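Local coordinates for SAR-endolysin (Enterobacteria phage P1, PDB 1XJU), which cleaves the glycan strands of host peptidoglycan as a lysozyme, once released from the inner membrane, so that the lysed cell frees mature phage, at residues H124-V129 and R142-R147; V119-H124 and Q148-G153. One frame throughout, in Å; residues are numbered along the deposited sequence.

Contact 1 (H124-V129 and R142-R147); sequences HLPDFV and RREKER
The guanidinium of Arg143 is engaged at its edges, with the carbonyl of Phe128 on one side and the carboxylate of Glu146 on another, both near its plane. NH2 donates to Phe128 O over 3.1 Å, with the donor almost in line with the carbonyl bond (C=O...N 168°). Glu146 is gripped side-on: Arg143 NE reaches OE2 at 2.7 Å and NH1 reaches OE1 at 3.0 Å, each bond close to straight. OE1 also accepts from Arg142 NE, which comes from above the carboxylate plane, and from Ser83. This network holds the buried carboxylate in place, and Glu146 in turn fixes the rotation of Arg143; the surrounding positive charge would be expected to keep the acid ionised. Arginine suits the position because five N-H groups can serve an acid and a loop carbonyl together.

The aliphatic part of Arg143 bends at chi2 (-64°), which brings CD within 3.0 Å of Leu125 O, and again at chi3 (88°), which turns the head toward Phe128 O and Glu146. Its CB lies 3.7 Å from Pro126 CA, and the Val129 side chain runs antiparallel to that of Arg143, CG1 alongside CG. Leu125 pushes its branches at the helix, CD1 standing 3.8 Å from Arg147 N and CD2 3.8 Å from Glu146 OE2. The Arg147 side chain crosses that of Pro126 at about a right angle, NH2 lying 3.7 Å from Pro126 CG.

The contact thus fastens the 3-10 turn 125-127, within the loop between helix 118-123 and strand 130-131, onto helix 137-151. On helix 75-88, Ala84 touches Leu125 and Glu146, and Asn87 OD1 is hydrogen-bonded to Arg143 NH1, while Ile109 of helix 108-114 meets Leu125 and Phe128.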
ATOM      1  N   HIS A 124       7.984   1.221   9.112  1.00  8.58           N
ATOM      2  CA  HIS A 124       7.960  -0.057   8.406  1.00  9.61           C
ATOM      3  C   HIS A 124       7.362  -0.002   7.024  1.00  9.85           C
ATOM      4  O   HIS A 124       7.289  -1.053   6.361  1.00 10.23           O
ATOM      5  CB  HIS A 124       7.300  -1.113   9.260  1.00 10.28           C
ATOM      6  CG  HIS A 124       8.213  -1.620  10.335  1.00 10.84           C
ATOM      7  ND1 HIS A 124       9.121  -2.644  10.110  1.00 12.29           N
ATOM      8  CD2 HIS A 124       8.433  -1.193  11.603  1.00 12.23           C
ATOM      9  CE1 HIS A 124       9.827  -2.854  11.209  1.00 13.08           C
ATOM     10  NE2 HIS A 124       9.441  -1.977  12.116  1.00 14.00           N
ATOM     11  N   LEU A 125       6.924   1.157   6.548  1.00  8.77           N
ATOM     12  CA  LEU A 125       6.419   1.247   5.179  1.00  9.65           C
ATOM     13  C   LEU A 125       7.461   0.720   4.196  1.00  9.86           C
ATOM     14  O   LEU A 125       7.089   0.008   3.247  1.00 10.03           O
ATOM     15  CB  LEU A 125       5.954   2.690   4.871  1.00  8.86           C
ATOM     16  CG  LEU A 125       4.513   2.926   5.369  1.00  8.53           C
ATOM     17  CD1 LEU A 125       4.238   4.381   5.458  1.00  9.05           C
ATOM     18  CD2 LEU A 125       3.517   2.275   4.419  1.00  9.14           C
ATOM     19  N   PRO A 126       8.750   1.052   4.330  1.00 10.89           N
ATOM     20  CA  PRO A 126       9.730   0.521   3.371  1.00 12.39           C
ATOM     21  C   PRO A 126       9.975  -0.967   3.484  1.00 11.20           C
ATOM     22  O   PRO A 126      10.864  -1.494   2.731  1.00 13.28           O
ATOM     23  CB  PRO A 126      10.999   1.383   3.623  1.00 13.10           C
ATOM     24  CG  PRO A 126      10.416   2.618   4.276  1.00 12.51           C
ATOM     25  CD  PRO A 126       9.343   2.105   5.190  1.00 11.38           C
ATOM     26  N   ASP A 127       9.227  -1.721   4.247  1.00 11.76           N
ATOM     27  CA  ASP A 127       9.292  -3.179   4.249  1.00 13.14           C
ATOM     28  C   ASP A 127       8.555  -3.761   3.042  1.00 13.99           C
ATOM     29  O   ASP A 127       8.597  -5.006   2.848  1.00 17.88           O
ATOM     30  CB  ASP A 127       8.640  -3.826   5.481  1.00 12.86           C
ATOM     31  CG  ASP A 127       9.343  -3.506   6.763  1.00 13.12           C
ATOM     32  OD1 ASP A 127      10.507  -2.985   6.695  1.00 16.18           O
ATOM     33  OD2 ASP A 127       8.813  -3.871   7.807  1.00 13.03           O
ATOM     34  N   PHE A 128       7.859  -2.938   2.261  1.00 12.22           N
ATOM     35  CA  PHE A 128       7.019  -3.462   1.174  1.00 11.88           C
ATOM     36  C   PHE A 128       7.456  -2.925  -0.172  1.00 11.48           C
ATOM     37  O   PHE A 128       6.865  -1.984  -0.689  1.00 11.22           O
ATOM     38  CB  PHE A 128       5.535  -3.149   1.460  1.00 12.02           C
ATOM     39  CG  PHE A 128       5.093  -3.694   2.787  1.00 12.00           C
ATOM     40  CD1 PHE A 128       5.245  -2.931   3.944  1.00 11.98           C
ATOM     41  CD2 PHE A 128       4.701  -5.022   2.918  1.00 11.98           C
ATOM     42  CE1 PHE A 128       4.995  -3.520   5.176  1.00 11.38           C
ATOM     43  CE2 PHE A 128       4.438  -5.573   4.118  1.00 12.86           C
ATOM     44  CZ  PHE A 128       4.596  -4.816   5.246  1.00 12.96           C
ATOM     45  N   VAL A 129       8.518  -3.488  -0.711  1.00 11.83           N
ATOM     46  CA  VAL A 129       9.125  -2.979  -1.913  1.00 12.73           C
ATOM     47  C   VAL A 129       9.272  -4.035  -2.988  1.00 13.44           C
ATOM     48  O   VAL A 129       9.969  -3.797  -3.997  1.00 14.61           O
ATOM     49  CB  VAL A 129      10.499  -2.291  -1.604  1.00 14.60           C
ATOM     50  CG1 VAL A 129      10.273  -1.122  -0.686  1.00 14.56           C
ATOM     51  CG2 VAL A 129      11.496  -3.296  -1.040  1.00 16.92           C
ATOM     52  N   ARG A 142       8.478   5.059  -3.447  1.00 10.64           N
ATOM     53  CA  ARG A 142       7.091   5.246  -3.051  1.00 10.92           C
ATOM     54  C   ARG A 142       6.954   5.074  -1.557  1.00 10.36           C
ATOM     55  O   ARG A 142       6.295   5.912  -0.932  1.00 10.24           O
ATOM     56  CB  ARG A 142       6.241   4.268  -3.849  1.00 10.46           C
ATOM     57  CG  ARG A 142       4.792   4.250  -3.511  1.00 10.66           C
ATOM     58  CD  ARG A 142       4.105   5.576  -3.651  1.00 10.44           C
ATOM     59  NE  ARG A 142       2.624   5.412  -3.461  1.00 10.47           N
ATOM     60  CZ  ARG A 142       1.721   5.127  -4.400  1.00  9.79           C
ATOM     61  NH1 ARG A 142       2.085   5.157  -5.689  1.00 10.12           N
ATOM     62  NH2 ARG A 142       0.438   4.959  -4.107  1.00  9.89           N
ATOM     63  N   ARG A 143       7.444   3.979  -1.029  1.00  9.98           N
ATOM     64  CA  ARG A 143       7.329   3.722   0.420  1.00  9.90           C
ATOM     65  C   ARG A 143       7.991   4.816   1.239  1.00 10.35           C
ATOM     66  O   ARG A 143       7.482   5.203   2.301  1.00  9.82           O
ATOM     67  CB  ARG A 143       7.912   2.388   0.782  1.00 10.09           C
ATOM     68  CG  ARG A 143       7.167   1.163   0.226  1.00  9.67           C
ATOM     69  CD  ARG A 143       5.771   0.943   0.707  1.00  9.30           C
ATOM     70  NE  ARG A 143       4.763   1.614  -0.070  1.00  9.54           N
ATOM     71  CZ  ARG A 143       4.295   1.146  -1.228  1.00 10.09           C
ATOM     72  NH1 ARG A 143       3.317   1.763  -1.830  1.00  9.37           N
ATOM     73  NH2 ARG A 143       4.846   0.066  -1.775  1.00 10.60           N
ATOM     74  N   GLU A 144       9.128   5.319   0.783  1.00 10.22           N
ATOM     75  CA  GLU A 144       9.827   6.383   1.538  1.00 11.06           C
ATOM     76  C   GLU A 144       9.062   7.665   1.499  1.00 10.85           C
ATOM     77  O   GLU A 144       8.958   8.385   2.515  1.00 11.29           O
ATOM     78  CB  GLU A 144      11.265   6.524   1.036  1.00 11.54           C
ATOM     79  CG  GLU A 144      12.088   5.270   1.298  1.00 13.49           C
ATOM     80  CD  GLU A 144      13.455   5.240   0.642  1.00 15.57           C
ATOM     81  OE1 GLU A 144      13.719   6.142  -0.170  1.00 18.43           O
ATOM     82  OE2 GLU A 144      14.235   4.276   0.922  1.00 17.81           O
ATOM     83  N   LYS A 145       8.455   8.005   0.391  1.00 10.80           N
ATOM     84  CA  LYS A 145       7.634   9.177   0.327  1.00 11.47           C
ATOM     85  C   LYS A 145       6.370   9.043   1.206  1.00 10.31           C
ATOM     86  O   LYS A 145       5.989   9.977   1.934  1.00 10.36           O
ATOM     87  CB  LYS A 145       7.208   9.489  -1.108  1.00 11.89           C
ATOM     88  CG  LYS A 145       8.330   9.946  -1.977  1.00 12.46           C
ATOM     89  CD  LYS A 145       7.929  10.199  -3.378  1.00 15.92           C
ATOM     90  CE  LYS A 145       9.154  10.617  -4.185  1.00 20.28           C
ATOM     91  NZ  LYS A 145       9.784  11.903  -3.789  1.00 26.00           N
ATOM     92  N   GLU A 146       5.736   7.890   1.200  1.00  8.93           N
ATOM     93  CA  GLU A 146       4.649   7.652   2.125  1.00  8.75           C
ATOM     94  C   GLU A 146       5.106   7.775   3.566  1.00  8.84           C
ATOM     95  O   GLU A 146       4.371   8.368   4.394  1.00  9.42           O
ATOM     96  CB  GLU A 146       4.029   6.254   1.881  1.00  8.60           C
ATOM     97  CG  GLU A 146       3.282   6.092   0.576  1.00  9.01           C
ATOM     98  CD  GLU A 146       3.018   4.655   0.260  1.00  8.73           C
ATOM     99  OE1 GLU A 146       2.336   4.418  -0.816  1.00  8.85           O
ATOM    100  OE2 GLU A 146       3.548   3.782   0.943  1.00  9.01           O
ATOM    101  N   ARG A 147       6.261   7.251   3.903  1.00  8.77           N
ATOM    102  CA  ARG A 147       6.771   7.319   5.267  1.00  9.65           C
ATOM    103  C   ARG A 147       6.945   8.753   5.720  1.00  9.82           C
ATOM    104  O   ARG A 147       6.580   9.085   6.836  1.00  9.70           O
ATOM    105  CB  ARG A 147       8.056   6.531   5.381  1.00  9.58           C
ATOM    106  CG  ARG A 147       8.828   6.729   6.673  1.00 10.51           C
ATOM    107  CD  ARG A 147      10.167   6.049   6.687  1.00 11.83           C
ATOM    108  NE  ARG A 147      11.111   6.800   5.843  1.00 15.46           N
ATOM    109  CZ  ARG A 147      12.280   6.316   5.375  1.00 16.48           C
ATOM    110  NH1 ARG A 147      13.001   7.065   4.545  1.00 17.54           N
ATOM    111  NH2 ARG A 147      12.723   5.101   5.693  1.00 17.18           N
TER

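Contact 2 (V119-H124 and Q148-G153)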
ATOM      1  N   VAL A 119       4.476   6.056  14.723  1.00  8.88           N
ATOM      2  CA  VAL A 119       5.829   6.248  14.246  1.00  8.86           C
ATOM      3  C   VAL A 119       6.469   4.917  13.825  1.00  9.28           C
ATOM      4  O   VAL A 119       7.026   4.802  12.732  1.00  9.21           O
ATOM      5  CB  VAL A 119       6.728   6.991  15.279  1.00  9.38           C
ATOM      6  CG1 VAL A 119       8.176   6.914  14.871  1.00 10.31           C
ATOM      7  CG2 VAL A 119       6.255   8.406  15.397  1.00 10.28           C
ATOM      8  N   ASN A 120       6.364   3.924  14.682  1.00  9.35           N
ATOM      9  CA  ASN A 120       6.970   2.657  14.347  1.00 10.27           C
ATOM     10  C   ASN A 120       6.310   2.038  13.097  1.00  9.16           C
ATOM     11  O   ASN A 120       6.983   1.430  12.236  1.00 10.20           O
ATOM     12  CB  ASN A 120       6.871   1.661  15.502  1.00 11.34           C
ATOM     13  CG  ASN A 120       7.648   2.097  16.723  1.00 12.91           C
ATOM     14  OD1 ASN A 120       8.592   2.915  16.611  1.00 15.08           O
ATOM     15  ND2 ASN A 120       7.349   1.467  17.886  1.00 14.87           N
ATOM     16  N   MET A 121       4.997   2.148  13.026  1.00  8.75           N
ATOM     17  CA  MET A 121       4.226   1.707  11.851  1.00  8.93           C
ATOM     18  C   MET A 121       4.778   2.388  10.580  1.00  8.50           C
ATOM     19  O   MET A 121       5.128   1.727   9.584  1.00  8.60           O
ATOM     20  CB  MET A 121       2.763   1.979  12.073  1.00  8.42           C
ATOM     21  CG  MET A 121       1.890   1.578  10.890  1.00  8.31           C
ATOM     22  SD  MET A 121       0.224   2.291  11.016  1.00  8.20           S
ATOM     23  CE  MET A 121       0.560   4.045  10.676  1.00  8.26           C
ATOM     24  N   CYS A 122       4.832   3.700  10.590  1.00  8.44           N
ATOM     25  CA  CYS A 122       5.326   4.470   9.462  1.00  9.20           C
ATOM     26  C   CYS A 122       6.700   4.020   9.044  1.00  8.69           C
ATOM     27  O   CYS A 122       7.022   3.942   7.814  1.00  9.48           O
ATOM     28  CB  CYS A 122       5.406   5.965   9.836  1.00  9.86           C
ATOM     29  SG  CYS A 122       3.847   6.813  10.234  1.00  9.83           S
ATOM     30  N   ASN A 123       7.550   3.772  10.028  1.00  8.86           N
ATOM     31  CA  ASN A 123       8.912   3.378   9.738  1.00  9.42           C
ATOM     32  C   ASN A 123       9.048   2.006   9.114  1.00 10.29           C
ATOM     33  O   ASN A 123      10.116   1.678   8.612  1.00 11.46           O
ATOM     34  CB  ASN A 123       9.774   3.518  10.982  1.00 10.72           C
ATOM     35  CG  ASN A 123      10.126   4.958  11.260  1.00 12.68           C
ATOM     36  OD1 ASN A 123      10.177   5.783  10.366  1.00 14.99           O
ATOM     37  ND2 ASN A 123      10.341   5.274  12.528  1.00 15.20           N
ATOM     38  N   HIS A 124       7.984   1.221   9.112  1.00  8.58           N
ATOM     39  CA  HIS A 124       7.960  -0.057   8.406  1.00  9.61           C
ATOM     40  C   HIS A 124       7.362  -0.002   7.024  1.00  9.85           C
ATOM     41  O   HIS A 124       7.289  -1.053   6.361  1.00 10.23           O
ATOM     42  CB  HIS A 124       7.300  -1.113   9.260  1.00 10.28           C
ATOM     43  CG  HIS A 124       8.213  -1.620  10.335  1.00 10.84           C
ATOM     44  ND1 HIS A 124       9.121  -2.644  10.110  1.00 12.29           N
ATOM     45  CD2 HIS A 124       8.433  -1.193  11.603  1.00 12.23           C
ATOM     46  CE1 HIS A 124       9.827  -2.854  11.209  1.00 13.08           C
ATOM     47  NE2 HIS A 124       9.441  -1.977  12.116  1.00 14.00           N
ATOM     48  N   GLN A 148       7.467   9.607   4.872  1.00 10.13           N
ATOM     49  CA  GLN A 148       7.636  10.993   5.278  1.00 10.83           C
ATOM     50  C   GLN A 148       6.318  11.683   5.496  1.00 10.04           C
ATOM     51  O   GLN A 148       6.220  12.483   6.463  1.00 10.76           O
ATOM     52  CB  GLN A 148       8.516  11.700   4.299  1.00 12.77           C
ATOM     53  CG  GLN A 148       9.976  11.132   4.318  1.00 14.92           C
ATOM     54  CD  GLN A 148      10.594  10.877   5.756  1.00 15.22           C
ATOM     55  OE1 GLN A 148      10.802   9.717   6.157  1.00 17.24           O
ATOM     56  NE2 GLN A 148      10.861  11.956   6.512  1.00 17.00           N
ATOM     57  N   LEU A 149       5.327  11.416   4.667  1.00 10.25           N
ATOM     58  CA  LEU A 149       4.003  11.932   4.946  1.00  9.71           C
ATOM     59  C   LEU A 149       3.476  11.413   6.286  1.00  9.43           C
ATOM     60  O   LEU A 149       3.020  12.181   7.135  1.00  9.78           O
ATOM     61  CB  LEU A 149       3.026  11.566   3.834  1.00 10.45           C
ATOM     62  CG  LEU A 149       1.573  11.894   4.126  1.00 11.12           C
ATOM     63  CD1 LEU A 149       1.364  13.394   4.377  1.00 11.55           C
ATOM     64  CD2 LEU A 149       0.685  11.435   2.948  1.00 11.01           C
ATOM     65  N   CYS A 150       3.581  10.105   6.468  1.00  8.82           N
ATOM     66  CA  CYS A 150       3.077   9.414   7.635  1.00  8.84           C
ATOM     67  C   CYS A 150       3.607  10.031   8.922  1.00  9.73           C
ATOM     68  O   CYS A 150       2.864  10.198   9.895  1.00  9.80           O
ATOM     69  CB  CYS A 150       3.511   7.954   7.457  1.00  9.21           C
ATOM     70  SG  CYS A 150       2.766   6.700   8.517  1.00  9.32           S
ATOM     71  N   LEU A 151       4.894  10.364   8.939  1.00  9.24           N
ATOM     72  CA  LEU A 151       5.568  10.854  10.138  1.00  9.50           C
ATOM     73  C   LEU A 151       5.307  12.318  10.386  1.00  9.56           C
ATOM     74  O   LEU A 151       5.657  12.819  11.483  1.00 10.36           O
ATOM     75  CB  LEU A 151       7.069  10.669  10.002  1.00 10.07           C
ATOM     76  CG  LEU A 151       7.566   9.234  10.004  1.00 10.25           C
ATOM     77  CD1 LEU A 151       9.021   9.169   9.577  1.00 11.51           C
ATOM     78  CD2 LEU A 151       7.366   8.671  11.375  1.00 11.12           C
ATOM     79  N   THR A 152       4.726  13.042   9.444  1.00 10.06           N
ATOM     80  CA  THR A 152       4.572  14.498   9.599  1.00 10.16           C
ATOM     81  C   THR A 152       3.556  14.796  10.692  1.00 10.03           C
ATOM     82  O   THR A 152       2.382  14.392  10.622  1.00 10.34           O
ATOM     83  CB  THR A 152       4.123  15.092   8.290  1.00 11.35           C
ATOM     84  OG1 THR A 152       5.145  14.886   7.288  1.00 11.92           O
ATOM     85  CG2 THR A 152       3.890  16.606   8.371  1.00 12.68           C
ATOM     86  N   GLY A 153       4.020  15.513  11.707  1.00 10.09           N
ATOM     87  CA  GLY A 153       3.259  15.775  12.940  1.00  9.87           C
ATOM     88  C   GLY A 153       3.512  14.823  14.079  1.00  9.85           C
ATOM     89  O   GLY A 153       3.060  15.053  15.211  1.00  9.99           O
TER
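Cys122 and Cys150 bring their backbones within 5.7 Å, CA to CA, and Val119 lies 6.2 Å from Leu151 by the same measure. The pairing runs in opposite senses, since helix 118-123 and the end of helix 137-151 travel in broadly opposite directions.

The covalent link is the disulfide, SG to SG 2.0 Å, with a chi3 of -77° that gives it left-handed sense. The two cysteines contribute different torsions: SG of Cys122 stands anti to its carbonyl carbon (chi1 -63°), whereas SG of Cys150 points opposite its own backbone N (chi1 -167°), and together they span the gap. Both cysteines are buried. Their bond ties two antiparallel helix ends covalently, apart from the catalytic residues and from the Cys16-Cys23 bridge of the inactive form. Met121, bent at its last torsion, brings CE to 4.1 Å from Cys150 SG.

Leu151 fills the other side of the bridge. Its CD2 lies 3.7 Å from Cys122 CB and 4.0 Å from Val119 CG1, while CD1 meets Asn123 OD1 at 3.7 Å; the forked leucine serves all three, crossing Val119 and Asn123 at about right angles. Asn123 is exposed, where its polar amide can meet solvent.

Around this join, Cys150 rests on Ala77 and Ala80 of helix 75-88, Met121 reaches Ile109 and Ala113 of helix 108-114, and Leu154 of the following tail touches Val119 and Cys122.

In the fold
Contacts 1 and 2 follow one another along helix 137-151, their centres 9 Å apart, and share His124, where helix 118-123 gives way to the loop. They touch directly: Arg147 CG lies 3.5 Å from Cys122 O, and Leu125 CD1 approaches Cys150 SG at 4.1 Å. Contact 2 closes the outer loop of chain with a covalent bond, and contact 1 holds an inner part of it through one hydrogen bond and side-chain packing. Contact 1 is the nearer to catalysis, the Arg143 side chain being about 11 Å from that of Cys23, an active-site residue tied here to Cys16 in the inactive form. Contact 2, with its separate disulfide, lies away from that site.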